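Local coordinates for enoyl-CoA hydratase carB homologue (Streptomyces cattleya, PDB 5O34), which probably catalyses a carbon-carbon bond-forming step in thienamycin biosynthesis, as a trimeric member of the crotonase (enoyl-CoA hydratase) superfamily related to CarB, at residues R73-T78 and I125-D130; E83-E88 and I138-I143; L172-F177 and R201-C206; G187-A192 and A261-I266. All coordinates share one frame; numbering follows the deposited sequence.

Interaction 1 of 4, residues R73-T78 and I125-D130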
loop_
_atom_site.group_PDB
_atom_site.type_symbol
_atom_site.label_atom_id
_atom_site.label_comp_id
_atom_site.label_asym_id
_atom_site.label_seq_id
_atom_site.Cartn_x
_atom_site.Cartn_y
_atom_site.Cartn_z
ATOM N N ARG A 73 28.729 -2.374 -14.119
ATOM C CA ARG A 73 27.833 -3.505 -13.878
ATOM C C ARG A 73 26.373 -3.065 -14.034
ATOM O O ARG A 73 25.583 -3.767 -14.675
ATOM C CB ARG A 73 28.080 -4.090 -12.479
ATOM C CG ARG A 73 28.213 -5.612 -12.472
ATOM C CD ARG A 73 28.486 -6.170 -11.089
ATOM N NE ARG A 73 28.286 -7.620 -11.048
ATOM C CZ ARG A 73 28.256 -8.349 -9.936
ATOM N NH1 ARG A 73 28.407 -7.771 -8.749
ATOM N NH2 ARG A 73 28.060 -9.658 -10.001
ATOM N N MET A 74 26.042 -1.867 -13.517
ATOM C CA MET A 74 24.700 -1.281 -13.631
ATOM C C MET A 74 24.343 -0.970 -15.085
ATOM O O MET A 74 23.266 -1.364 -15.546
ATOM C CB MET A 74 24.593 -0.002 -12.804
ATOM C CG MET A 74 24.636 -0.231 -11.319
ATOM S SD MET A 74 25.216 1.298 -10.545
ATOM C CE MET A 74 25.928 0.670 -9.001
ATOM N N ARG A 75 25.271 -0.315 -15.817
ATOM C CA ARG A 75 25.103 0.075 -17.222
ATOM C C ARG A 75 24.932 -1.129 -18.138
ATOM O O ARG A 75 24.135 -1.067 -19.080
ATOM C CB ARG A 75 26.274 0.950 -17.697
ATOM C CG ARG A 75 26.222 2.394 -17.211
ATOM C CD ARG A 75 27.349 3.224 -17.800
ATOM N NE ARG A 75 28.220 3.755 -16.749
ATOM C CZ ARG A 75 29.445 3.309 -16.481
ATOM N NH1 ARG A 75 29.977 2.328 -17.204
ATOM N NH2 ARG A 75 30.155 3.854 -15.504
ATOM N N GLU A 76 25.673 -2.221 -17.863
ATOM C CA GLU A 76 25.585 -3.456 -18.647
ATOM C C GLU A 76 24.215 -4.110 -18.455
ATOM O O GLU A 76 23.587 -4.503 -19.444
ATOM C CB GLU A 76 26.716 -4.431 -18.290
ATOM C CG GLU A 76 27.157 -5.273 -19.477
ATOM C CD GLU A 76 27.596 -6.694 -19.172
ATOM O OE1 GLU A 76 28.450 -6.879 -18.274
ATOM O OE2 GLU A 76 27.121 -7.621 -19.870
ATOM N N LEU A 77 23.729 -4.159 -17.191
ATOM C CA LEU A 77 22.414 -4.699 -16.839
ATOM C C LEU A 77 21.302 -3.879 -17.487
ATOM O O LEU A 77 20.371 -4.460 -18.048
ATOM C CB LEU A 77 22.235 -4.809 -15.306
ATOM C CG LEU A 77 20.976 -5.548 -14.790
ATOM C CD1 LEU A 77 20.807 -6.928 -15.429
ATOM C CD2 LEU A 77 20.995 -5.672 -13.282
ATOM N N THR A 78 21.442 -2.535 -17.466
ATOM C CA THR A 78 20.533 -1.561 -18.094
ATOM C C THR A 78 20.458 -1.807 -19.613
ATOM O O THR A 78 19.353 -1.894 -20.168
ATOM C CB THR A 78 21.003 -0.131 -17.759
ATOM O OG1 THR A 78 21.033 0.033 -16.345
ATOM C CG2 THR A 78 20.135 0.945 -18.383
ATOM N N ILE A 125 24.293 7.670 -8.775
ATOM C CA ILE A 125 22.843 7.880 -8.699
ATOM C C ILE A 125 22.184 7.816 -10.091
ATOM O O ILE A 125 21.204 7.088 -10.254
ATOM C CB ILE A 125 22.504 9.186 -7.907
ATOM C CG1 ILE A 125 22.988 9.127 -6.427
ATOM C CG2 ILE A 125 21.026 9.580 -8.000
ATOM C CD1 ILE A 125 22.522 7.879 -5.519
ATOM N N ASP A 126 22.747 8.525 -11.090
ATOM C CA ASP A 126 22.238 8.520 -12.466
ATOM C C ASP A 126 22.208 7.121 -13.086
ATOM O O ASP A 126 21.238 6.796 -13.762
ATOM C CB ASP A 126 23.005 9.506 -13.364
ATOM C CG ASP A 126 22.585 10.957 -13.208
ATOM O OD1 ASP A 126 21.356 11.233 -13.222
ATOM O OD2 ASP A 126 23.481 11.827 -13.116
ATOM N N ASP A 127 23.233 6.284 -12.830
ATOM C CA ASP A 127 23.273 4.907 -13.353
ATOM C C ASP A 127 22.253 4.009 -12.638
ATOM O O ASP A 127 21.556 3.232 -13.297
ATOM C CB ASP A 127 24.698 4.315 -13.297
ATOM C CG ASP A 127 25.688 4.991 -14.234
ATOM O OD1 ASP A 127 25.266 5.434 -15.333
ATOM O OD2 ASP A 127 26.890 5.053 -13.885
ATOM N N ILE A 128 22.148 4.160 -11.292
ATOM C CA ILE A 128 21.209 3.483 -10.382
ATOM C C ILE A 128 19.778 3.749 -10.833
ATOM O O ILE A 128 18.999 2.809 -11.030
ATOM C CB ILE A 128 21.471 3.985 -8.918
ATOM C CG1 ILE A 128 22.796 3.440 -8.403
ATOM C CG2 ILE A 128 20.326 3.610 -7.949
ATOM C CD1 ILE A 128 22.759 1.960 -8.105
ATOM N N THR A 129 19.448 5.054 -11.023
ATOM C CA THR A 129 18.134 5.519 -11.455
ATOM C C THR A 129 17.803 4.966 -12.832
ATOM O O THR A 129 16.699 4.466 -13.021
ATOM C CB THR A 129 18.022 7.066 -11.381
ATOM O OG1 THR A 129 18.518 7.534 -10.127
ATOM C CG2 THR A 129 16.591 7.562 -11.570
ATOM N N ASP A 130 18.774 4.988 -13.759
ATOM C CA ASP A 130 18.602 4.460 -15.119
ATOM C C ASP A 130 18.378 2.951 -15.105
ATOM O O ASP A 130 17.570 2.463 -15.889
ATOM C CB ASP A 130 19.762 4.874 -16.052
ATOM C CG ASP A 130 19.825 6.367 -16.396
ATOM O OD1 ASP A 130 19.075 7.164 -15.771
ATOM O OD2 ASP A 130 20.643 6.742 -17.268
#
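OD2 of Asp127 is gripped from helix 71-86 by two arginines, Arg75 of the present contact and Arg71 one turn earlier, which makes the stronger bond. The Arg75 share is a salt bridge with a weak hydrogen bond, NE to OD2 at 3.4 Å and an N-H...O angle of 143°. Guanidinium and carboxylate planes stand 76° apart, so the two groups do not pair flat, side by side. A bend of the Arg75 chain at chi3 turns NE back toward the carboxylate, while its CG and CD pass along OD1. Beside this ion pair the contact becomes apolar: SD of Met74 rests on CD1 of Ile128 at 3.5 Å and passes the CB of Asp127 at 4.1 Å. Farther along, the methyl CG2 of Thr78 faces the backbone O of Asp130 at 3.9 Å. The Thr78 hydroxyl stays within its own helix, donating from OG1 to Met74 O at 2.8 Å from above the carbonyl plane, and that oxygen also takes Thr78 N. The segment axes run roughly parallel, 27° apart and 9.1 Å at closest approach. This is the packing of two neighbouring helices in a crotonase fold, with sulfur and methyl groups inside and ion pairs along the outer seam.

Interaction 2 of 4, residues E83-E88 and I138-I143; sequences ELDADE and ISKPVI
The last turn of helix 71-86 meets the loop that leads into strand 142-146, with the CA atoms of Asp85 and Ile138 5.9 Å apart and helical geometry ending at Asp87 on one side and at Ile138 on the other. The carboxylate of Asp85, turned opposite the backbone N (chi1 -163°), swings across to Ser139, where OD2 accepts two hydrogen bonds: OG at 2.7 Å uses the syn lone pair of OD2, and the backbone N at 2.9 Å comes from above the carboxylate plane. One oxygen thus holds both the main chain and the hydroxyl of the same serine. Alongside, CB of Asp85 lies on CG2 of Ile138 at 3.7 Å as the two side chains run antiparallel to each other. Bends at chi2 and chi4 of Lys140 fold its chain past OD2 of Asp85 and bring NZ to the helix end, where it donates to Leu84 O at 3.1 Å in the carbonyl plane. Asp87 O is also near, though poorly angled, and OE1 of Glu88 stands 4.0 Å from NZ, beyond salt-bridge range. NZ therefore meets the carbonyl-rich C-terminal end of a helix, a setting that would probably stabilise its positive charge. Lys140 NZ also donates to Val90 O, just ahead of strand 92-96, while Gln249 of helix 245-249 packs against Ser139 and Lys140, and Leu84 reaches strand 47-50.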
loop_
_atom_site.group_PDB
_atom_site.type_symbol
_atom_site.label_atom_id
_atom_site.label_comp_id
_atom_site.label_asym_id
_atom_site.label_seq_id
_atom_site.Cartn_x
_atom_site.Cartn_y
_atom_site.Cartn_z
ATOM N N GLU A 83 18.090 -4.492 -24.498
ATOM C CA GLU A 83 18.289 -5.466 -25.581
ATOM C C GLU A 83 17.178 -6.520 -25.524
ATOM O O GLU A 83 16.598 -6.869 -26.558
ATOM C CB GLU A 83 19.667 -6.142 -25.470
ATOM C CG GLU A 83 20.835 -5.248 -25.862
ATOM C CD GLU A 83 22.214 -5.823 -25.584
ATOM O OE1 GLU A 83 22.990 -5.180 -24.839
ATOM O OE2 GLU A 83 22.533 -6.904 -26.131
ATOM N N LEU A 84 16.846 -6.980 -24.301
ATOM C CA LEU A 84 15.793 -7.973 -24.057
ATOM C C LEU A 84 14.390 -7.454 -24.392
ATOM O O LEU A 84 13.568 -8.224 -24.885
ATOM C CB LEU A 84 15.862 -8.532 -22.622
ATOM C CG LEU A 84 17.144 -9.292 -22.232
ATOM C CD1 LEU A 84 17.106 -9.718 -20.782
ATOM C CD2 LEU A 84 17.393 -10.500 -23.132
ATOM N N ASP A 85 14.124 -6.154 -24.168
ATOM C CA ASP A 85 12.827 -5.561 -24.517
ATOM C C ASP A 85 12.658 -5.445 -26.038
ATOM O O ASP A 85 11.530 -5.507 -26.535
ATOM C CB ASP A 85 12.622 -4.193 -23.842
ATOM C CG ASP A 85 11.175 -3.723 -23.825
ATOM O OD1 ASP A 85 10.944 -2.501 -23.985
ATOM O OD2 ASP A 85 10.271 -4.576 -23.654
ATOM N N ALA A 86 13.787 -5.297 -26.767
ATOM C CA ALA A 86 13.821 -5.176 -28.225
ATOM C C ALA A 86 13.593 -6.517 -28.942
ATOM O O ALA A 86 12.881 -6.544 -29.944
ATOM C CB ALA A 86 15.134 -4.549 -28.669
ATOM N N ASP A 87 14.182 -7.620 -28.429
ATOM C CA ASP A 87 14.067 -8.964 -29.012
ATOM C C ASP A 87 12.660 -9.555 -28.845
ATOM O O ASP A 87 12.274 -9.918 -27.732
ATOM C CB ASP A 87 15.145 -9.899 -28.421
ATOM C CG ASP A 87 15.338 -11.251 -29.105
ATOM O OD1 ASP A 87 14.426 -11.687 -29.849
ATOM O OD2 ASP A 87 16.389 -11.893 -28.867
ATOM N N GLU A 88 11.915 -9.702 -29.966
ATOM C CA GLU A 88 10.552 -10.239 -29.938
ATOM C C GLU A 88 10.498 -11.763 -29.672
ATOM O O GLU A 88 9.427 -12.286 -29.339
ATOM C CB GLU A 88 9.745 -9.829 -31.191
ATOM C CG GLU A 88 8.227 -10.043 -31.112
ATOM C CD GLU A 88 7.419 -9.603 -29.891
ATOM O OE1 GLU A 88 7.999 -9.363 -28.805
ATOM O OE2 GLU A 88 6.174 -9.552 -30.018
ATOM N N ILE A 138 10.473 -1.585 -18.937
ATOM C CA ILE A 138 10.443 -2.501 -20.100
ATOM C C ILE A 138 9.085 -3.223 -20.198
ATOM O O ILE A 138 8.397 -3.368 -19.185
ATOM C CB ILE A 138 11.657 -3.486 -20.208
ATOM C CG1 ILE A 138 11.743 -4.487 -19.023
ATOM C CG2 ILE A 138 12.987 -2.736 -20.407
ATOM C CD1 ILE A 138 12.246 -5.896 -19.461
ATOM N N SER A 139 8.676 -3.617 -21.414
ATOM C CA SER A 139 7.384 -4.267 -21.642
ATOM C C SER A 139 7.335 -5.757 -21.220
ATOM O O SER A 139 6.243 -6.313 -21.094
ATOM C CB SER A 139 6.946 -4.092 -23.094
ATOM O OG SER A 139 7.605 -5.010 -23.953
ATOM N N LYS A 140 8.506 -6.384 -21.003
ATOM C CA LYS A 140 8.621 -7.797 -20.626
ATOM C C LYS A 140 8.596 -8.004 -19.101
ATOM O O LYS A 140 9.328 -7.302 -18.393
ATOM C CB LYS A 140 9.933 -8.415 -21.187
ATOM C CG LYS A 140 10.332 -8.004 -22.613
ATOM C CD LYS A 140 9.443 -8.644 -23.674
ATOM C CE LYS A 140 9.658 -8.031 -25.030
ATOM N NZ LYS A 140 10.657 -8.795 -25.804
ATOM N N PRO A 141 7.857 -9.019 -18.580
ATOM C CA PRO A 141 7.900 -9.286 -17.134
ATOM C C PRO A 141 9.264 -9.825 -16.730
ATOM O O PRO A 141 9.917 -10.522 -17.506
ATOM C CB PRO A 141 6.816 -10.353 -16.923
ATOM C CG PRO A 141 6.007 -10.330 -18.142
ATOM C CD PRO A 141 6.940 -9.955 -19.252
ATOM N N VAL A 142 9.698 -9.473 -15.521
ATOM C CA VAL A 142 10.992 -9.871 -14.977
ATOM C C VAL A 142 10.762 -10.615 -13.665
ATOM O O VAL A 142 10.067 -10.109 -12.785
ATOM C CB VAL A 142 11.945 -8.651 -14.795
ATOM C CG1 VAL A 142 13.355 -9.099 -14.428
ATOM C CG2 VAL A 142 11.969 -7.771 -16.045
ATOM N N ILE A 143 11.360 -11.809 -13.535
ATOM C CA ILE A 143 11.279 -12.635 -12.331
ATOM C C ILE A 143 12.620 -12.595 -11.632
ATOM O O ILE A 143 13.618 -12.905 -12.254
ATOM C CB ILE A 143 10.865 -14.102 -12.642
ATOM C CG1 ILE A 143 9.485 -14.177 -13.312
ATOM C CG2 ILE A 143 10.930 -14.992 -11.381
ATOM C CD1 ILE A 143 9.225 -15.506 -14.011
#

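Interaction 3 of 4, residues L172-F177 and R201-C206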
loop_
_atom_site.group_PDB
_atom_site.type_symbol
_atom_site.label_atom_id
_atom_site.label_comp_id
_atom_site.label_asym_id
_atom_site.label_seq_id
_atom_site.Cartn_x
_atom_site.Cartn_y
_atom_site.Cartn_z
ATOM N N LEU A 172 16.352 -10.858 3.513
ATOM C CA LEU A 172 16.206 -9.499 2.964
ATOM C C LEU A 172 16.588 -8.426 3.995
ATOM O O LEU A 172 16.156 -8.516 5.143
ATOM C CB LEU A 172 14.754 -9.330 2.468
ATOM C CG LEU A 172 14.378 -9.868 1.058
ATOM C CD1 LEU A 172 14.802 -11.308 0.806
ATOM C CD2 LEU A 172 12.907 -9.802 0.841
ATOM N N VAL A 173 17.446 -7.447 3.610
ATOM C CA VAL A 173 17.933 -6.405 4.509
ATOM C C VAL A 173 18.051 -5.080 3.770
ATOM O O VAL A 173 18.461 -5.015 2.613
ATOM C CB VAL A 173 19.309 -6.764 5.189
ATOM C CG1 VAL A 173 19.411 -6.217 6.612
ATOM C CG2 VAL A 173 19.606 -8.265 5.164
ATOM N N MET A 174 17.741 -4.004 4.518
ATOM C CA MET A 174 17.920 -2.623 4.101
ATOM C C MET A 174 18.745 -1.973 5.237
ATOM O O MET A 174 18.173 -1.222 6.014
ATOM C CB MET A 174 16.577 -1.880 3.897
ATOM C CG MET A 174 16.069 -1.922 2.484
ATOM S SD MET A 174 17.180 -1.320 1.228
ATOM C CE MET A 174 16.195 -1.520 0.029
ATOM N N PRO A 175 20.047 -2.358 5.428
ATOM C CA PRO A 175 20.856 -1.764 6.519
ATOM C C PRO A 175 21.507 -0.374 6.285
ATOM O O PRO A 175 22.337 0.029 7.102
ATOM C CB PRO A 175 21.929 -2.835 6.750
ATOM C CG PRO A 175 22.182 -3.380 5.400
ATOM C CD PRO A 175 20.884 -3.261 4.596
ATOM N N GLU A 176 21.165 0.331 5.188
ATOM C CA GLU A 176 21.690 1.664 4.829
ATOM C C GLU A 176 21.999 2.599 6.012
ATOM O O GLU A 176 23.090 3.180 6.050
ATOM C CB GLU A 176 20.760 2.382 3.836
ATOM C CG GLU A 176 21.041 2.045 2.385
ATOM C CD GLU A 176 20.428 0.767 1.846
ATOM O OE1 GLU A 176 19.949 -0.064 2.653
ATOM O OE2 GLU A 176 20.445 0.593 0.605
ATOM N N PHE A 177 21.067 2.707 6.986
ATOM C CA PHE A 177 21.230 3.541 8.186
ATOM C C PHE A 177 22.354 3.050 9.103
ATOM O O PHE A 177 23.161 3.862 9.556
ATOM C CB PHE A 177 19.910 3.699 8.964
ATOM C CG PHE A 177 18.846 4.556 8.315
ATOM C CD1 PHE A 177 17.552 4.578 8.814
ATOM C CD2 PHE A 177 19.143 5.356 7.216
ATOM C CE1 PHE A 177 16.572 5.374 8.222
ATOM C CE2 PHE A 177 18.163 6.157 6.628
ATOM C CZ PHE A 177 16.885 6.161 7.134
ATOM N N ARG A 201 9.715 -0.300 9.427
ATOM C CA ARG A 201 10.275 -1.315 10.313
ATOM C C ARG A 201 11.670 -1.724 9.790
ATOM O O ARG A 201 12.620 -1.770 10.568
ATOM C CB ARG A 201 9.354 -2.541 10.384
ATOM C CG ARG A 201 8.081 -2.361 11.197
ATOM C CD ARG A 201 7.186 -3.591 11.108
ATOM N NE ARG A 201 7.861 -4.799 11.604
ATOM C CZ ARG A 201 7.616 -6.039 11.176
ATOM N NH1 ARG A 201 6.702 -6.258 10.239
ATOM N NH2 ARG A 201 8.290 -7.066 11.680
ATOM N N MET A 202 11.799 -1.940 8.468
ATOM C CA MET A 202 13.055 -2.334 7.827
ATOM C C MET A 202 14.153 -1.282 7.903
ATOM O O MET A 202 15.270 -1.619 8.289
ATOM C CB MET A 202 12.828 -2.769 6.380
ATOM C CG MET A 202 12.223 -4.126 6.265
ATOM S SD MET A 202 12.303 -4.742 4.584
ATOM C CE MET A 202 13.929 -5.578 4.609
ATOM N N LEU A 203 13.848 -0.021 7.543
ATOM C CA LEU A 203 14.827 1.077 7.562
ATOM C C LEU A 203 15.326 1.413 8.952
ATOM O O LEU A 203 16.524 1.640 9.125
ATOM C CB LEU A 203 14.280 2.379 6.913
ATOM C CG LEU A 203 13.952 2.456 5.397
ATOM C CD1 LEU A 203 14.255 3.842 4.853
ATOM C CD2 LEU A 203 14.686 1.409 4.571
ATOM N N LEU A 204 14.418 1.449 9.942
ATOM C CA LEU A 204 14.738 1.866 11.308
ATOM C C LEU A 204 15.344 0.795 12.202
ATOM O O LEU A 204 16.088 1.155 13.119
ATOM C CB LEU A 204 13.514 2.497 11.991
ATOM C CG LEU A 204 12.912 3.736 11.317
ATOM C CD1 LEU A 204 11.646 4.164 12.027
ATOM C CD2 LEU A 204 13.917 4.885 11.194
ATOM N N THR A 205 15.041 -0.491 11.976
ATOM C CA THR A 205 15.609 -1.566 12.806
ATOM C C THR A 205 16.863 -2.179 12.155
ATOM O O THR A 205 17.704 -2.762 12.857
ATOM C CB THR A 205 14.589 -2.702 13.063
ATOM O OG1 THR A 205 14.319 -3.391 11.841
ATOM C CG2 THR A 205 13.300 -2.227 13.740
ATOM N N CYS A 206 16.933 -2.114 10.803
ATOM C CA CYS A 206 17.964 -2.714 9.948
ATOM C C CYS A 206 18.067 -4.236 10.141
ATOM O O CYS A 206 19.069 -4.844 9.776
ATOM C CB CYS A 206 19.310 -2.014 10.094
ATOM S SG CYS A 206 19.276 -0.274 9.609
#
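A strand-to-helix connection, running from strand 171-173 into the short helix 176-179, lies here across the C-terminal end of helix 196-205. Phe177 reaches that longer helix with its ring. The ring crosses Leu203 obliquely, with CD1 3.1 Å from Leu203 O and CE1 4.0 Å from Leu203 CB, while CD2 of Leu204 meets the ring at its edge. Three residues earlier, CB of Met174 lies beside CD2 of Leu203 at 3.9 Å, the two side chains pointing the same way. Cys206, the first residue beyond the helix, turns the chain with a positive phi of 58°; its SG then sits 3.8 Å from Pro175 CA and also close to Met174 O and Phe177 CB. At the strand end, a bend at chi3 (89°) carries CE of Met202 to within 3.7 Å of Leu172 O. A second subunit closes the outer side: its Tyr243 packs on Phe177 and Cys206, and its hydroxyl is hydrogen-bonded to Leu204 O. Within the chain, Leu190 covers Met174, Met202 and Leu203. No hydrogen bond joins the two segments, so the fit depends on shape, with sulfur, methyl and ring carbons filling a buried layer beside the subunit interface.

Interaction 4 of 4, residues G187-A192 and A261-I266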
loop_
_atom_site.group_PDB
_atom_site.type_symbol
_atom_site.label_atom_id
_atom_site.label_comp_id
_atom_site.label_asym_id
_atom_site.label_seq_id
_atom_site.Cartn_x
_atom_site.Cartn_y
_atom_site.Cartn_z
ATOM N N GLY A 187 13.532 3.407 0.743
ATOM C CA GLY A 187 12.312 3.902 1.363
ATOM C C GLY A 187 11.158 3.908 0.385
ATOM O O GLY A 187 10.094 3.362 0.687
ATOM N N PHE A 188 11.375 4.470 -0.822
ATOM C CA PHE A 188 10.346 4.491 -1.868
ATOM C C PHE A 188 9.931 3.084 -2.340
ATOM O O PHE A 188 8.735 2.779 -2.398
ATOM C CB PHE A 188 10.779 5.357 -3.064
ATOM C CG PHE A 188 9.753 5.339 -4.171
ATOM C CD1 PHE A 188 8.615 6.134 -4.098
ATOM C CD2 PHE A 188 9.890 4.478 -5.255
ATOM C CE1 PHE A 188 7.635 6.069 -5.084
ATOM C CE2 PHE A 188 8.911 4.418 -6.242
ATOM C CZ PHE A 188 7.781 5.201 -6.140
ATOM N N MET A 189 10.917 2.245 -2.693
ATOM C CA MET A 189 10.701 0.904 -3.235
ATOM C C MET A 189 10.055 -0.074 -2.251
ATOM O O MET A 189 9.220 -0.881 -2.672
ATOM C CB MET A 189 12.005 0.331 -3.815
ATOM C CG MET A 189 12.237 0.732 -5.267
ATOM S SD MET A 189 13.865 0.305 -5.964
ATOM C CE MET A 189 14.735 1.617 -5.434
ATOM N N LEU A 190 10.423 -0.007 -0.954
ATOM C CA LEU A 190 9.854 -0.899 0.063
ATOM C C LEU A 190 8.396 -0.544 0.368
ATOM O O LEU A 190 7.594 -1.420 0.714
ATOM C CB LEU A 190 10.671 -0.851 1.355
ATOM C CG LEU A 190 12.008 -1.579 1.419
ATOM C CD1 LEU A 190 12.654 -1.313 2.756
ATOM C CD2 LEU A 190 11.833 -3.079 1.250
ATOM N N GLU A 191 8.066 0.751 0.249
ATOM C CA GLU A 191 6.718 1.265 0.463
ATOM C C GLU A 191 5.808 0.706 -0.628
ATOM O O GLU A 191 4.764 0.138 -0.312
ATOM C CB GLU A 191 6.723 2.796 0.459
ATOM C CG GLU A 191 5.362 3.407 0.747
ATOM C CD GLU A 191 5.381 4.741 1.467
ATOM O OE1 GLU A 191 4.368 5.055 2.130
ATOM O OE2 GLU A 191 6.396 5.472 1.376
ATOM N N ALA A 192 6.249 0.795 -1.894
ATOM C CA ALA A 192 5.525 0.307 -3.069
ATOM C C ALA A 192 5.245 -1.195 -3.049
ATOM O O ALA A 192 4.131 -1.601 -3.377
ATOM C CB ALA A 192 6.261 0.703 -4.335
ATOM N N ALA A 261 7.579 6.755 -12.507
ATOM C CA ALA A 261 7.515 8.202 -12.243
ATOM C C ALA A 261 8.060 8.523 -10.840
ATOM O O ALA A 261 8.749 9.531 -10.658
ATOM C CB ALA A 261 6.081 8.696 -12.373
ATOM N N GLY A 262 7.768 7.633 -9.888
ATOM C CA GLY A 262 8.220 7.735 -8.512
ATOM C C GLY A 262 9.727 7.677 -8.402
ATOM O O GLY A 262 10.321 8.494 -7.696
ATOM N N LEU A 263 10.349 6.715 -9.128
ATOM C CA LEU A 263 11.799 6.510 -9.198
ATOM C C LEU A 263 12.490 7.713 -9.832
ATOM O O LEU A 263 13.574 8.092 -9.374
ATOM C CB LEU A 263 12.141 5.236 -10.000
ATOM C CG LEU A 263 11.814 3.860 -9.376
ATOM C CD1 LEU A 263 11.853 2.786 -10.428
ATOM C CD2 LEU A 263 12.769 3.513 -8.244
ATOM N N GLU A 264 11.869 8.313 -10.881
ATOM C CA GLU A 264 12.395 9.492 -11.586
ATOM C C GLU A 264 12.486 10.745 -10.700
ATOM O O GLU A 264 13.426 11.526 -10.848
ATOM C CB GLU A 264 11.589 9.800 -12.863
ATOM C CG GLU A 264 11.846 8.846 -14.022
ATOM C CD GLU A 264 13.210 8.846 -14.704
ATOM O OE1 GLU A 264 13.350 8.107 -15.707
ATOM O OE2 GLU A 264 14.134 9.561 -14.246
ATOM N N ARG A 265 11.517 10.939 -9.790
ATOM C CA ARG A 265 11.521 12.066 -8.859
ATOM C C ARG A 265 12.622 11.942 -7.797
ATOM O O ARG A 265 13.090 12.963 -7.296
ATOM C CB ARG A 265 10.155 12.216 -8.191
ATOM C CG ARG A 265 9.220 13.144 -8.963
ATOM C CD ARG A 265 7.941 13.415 -8.205
ATOM N NE ARG A 265 7.163 12.190 -8.034
ATOM C CZ ARG A 265 6.195 11.795 -8.853
ATOM N NH1 ARG A 265 5.856 12.539 -9.897
ATOM N NH2 ARG A 265 5.553 10.657 -8.628
ATOM N N ILE A 266 13.037 10.699 -7.465
ATOM C CA ILE A 266 14.078 10.398 -6.470
ATOM C C ILE A 266 15.472 10.842 -6.941
ATOM O O ILE A 266 16.290 11.190 -6.097
ATOM C CB ILE A 266 14.077 8.886 -6.005
ATOM C CG1 ILE A 266 12.674 8.354 -5.590
ATOM C CG2 ILE A 266 15.106 8.595 -4.897
ATOM C CD1 ILE A 266 11.792 9.237 -4.693
#
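One face of the Phe188 ring lies over the backbone of Gly262, whose carbonyl carbon C is 3.8 Å above the ring plane and offset toward the rim. The closest approach is from CZ of Phe188 to CA of Gly262, 3.5 Å. Leu263 N, 4.0 Å from CE2 of Phe188, and CD1 of Ile266 come to the same ring obliquely. With chi1 at 178° CG stands opposite the backbone N, and the ring reaches across to Gly262. Gly262 has no side chain, and aromatic carbons rest directly on its main-chain atoms. CD1 of Ile266 touches CB of Phe188 at 4.3 Å. Leu263 covers the flank, its CD2 4.3 Å from CD2 of Phe188. The same methyl group receives Met189, whose chain bends at chi3 and brings CE to 3.9 Å from CD2 of Leu263; these two side chains cross at about a right angle. No polar bond passes between the segments. Tyr132 of helix 120-137 packs on both Met189 and Leu263, carrying the apolar layer on to a third helix. The short axes run nearly antiparallel, at 163° and 10.7 Å apart at their closest, a spacing bridged by the ring. This is antiparallel helix packing in which an aromatic residue is received at a glycine, here joining helix 184-194 to the long C-terminal helix 252-273 of the crotonase-like fold.

Interactions 1 and 2 draw on two parts of helix 71-86, which meets helix 120-137 through its own N-terminal half and the following loop at its C-terminal end; both are partly buried and use charge. Interactions 3 and 4 are buried, lack hydrogen bonds between their segments and rely on aromatic, leucine and methionine packing. They touch through Leu190, and both reach the second subunit. Interaction 4 also touches interaction 1, where the CG2 methyl of Thr129 meets Leu263 O, so helices 71-86, 120-137, 252-273 and 184-194 follow one another in contact. Interactions 2 and 3 lie farthest apart, their centres about 31 Å from each other, on opposite sides of the chain's centre.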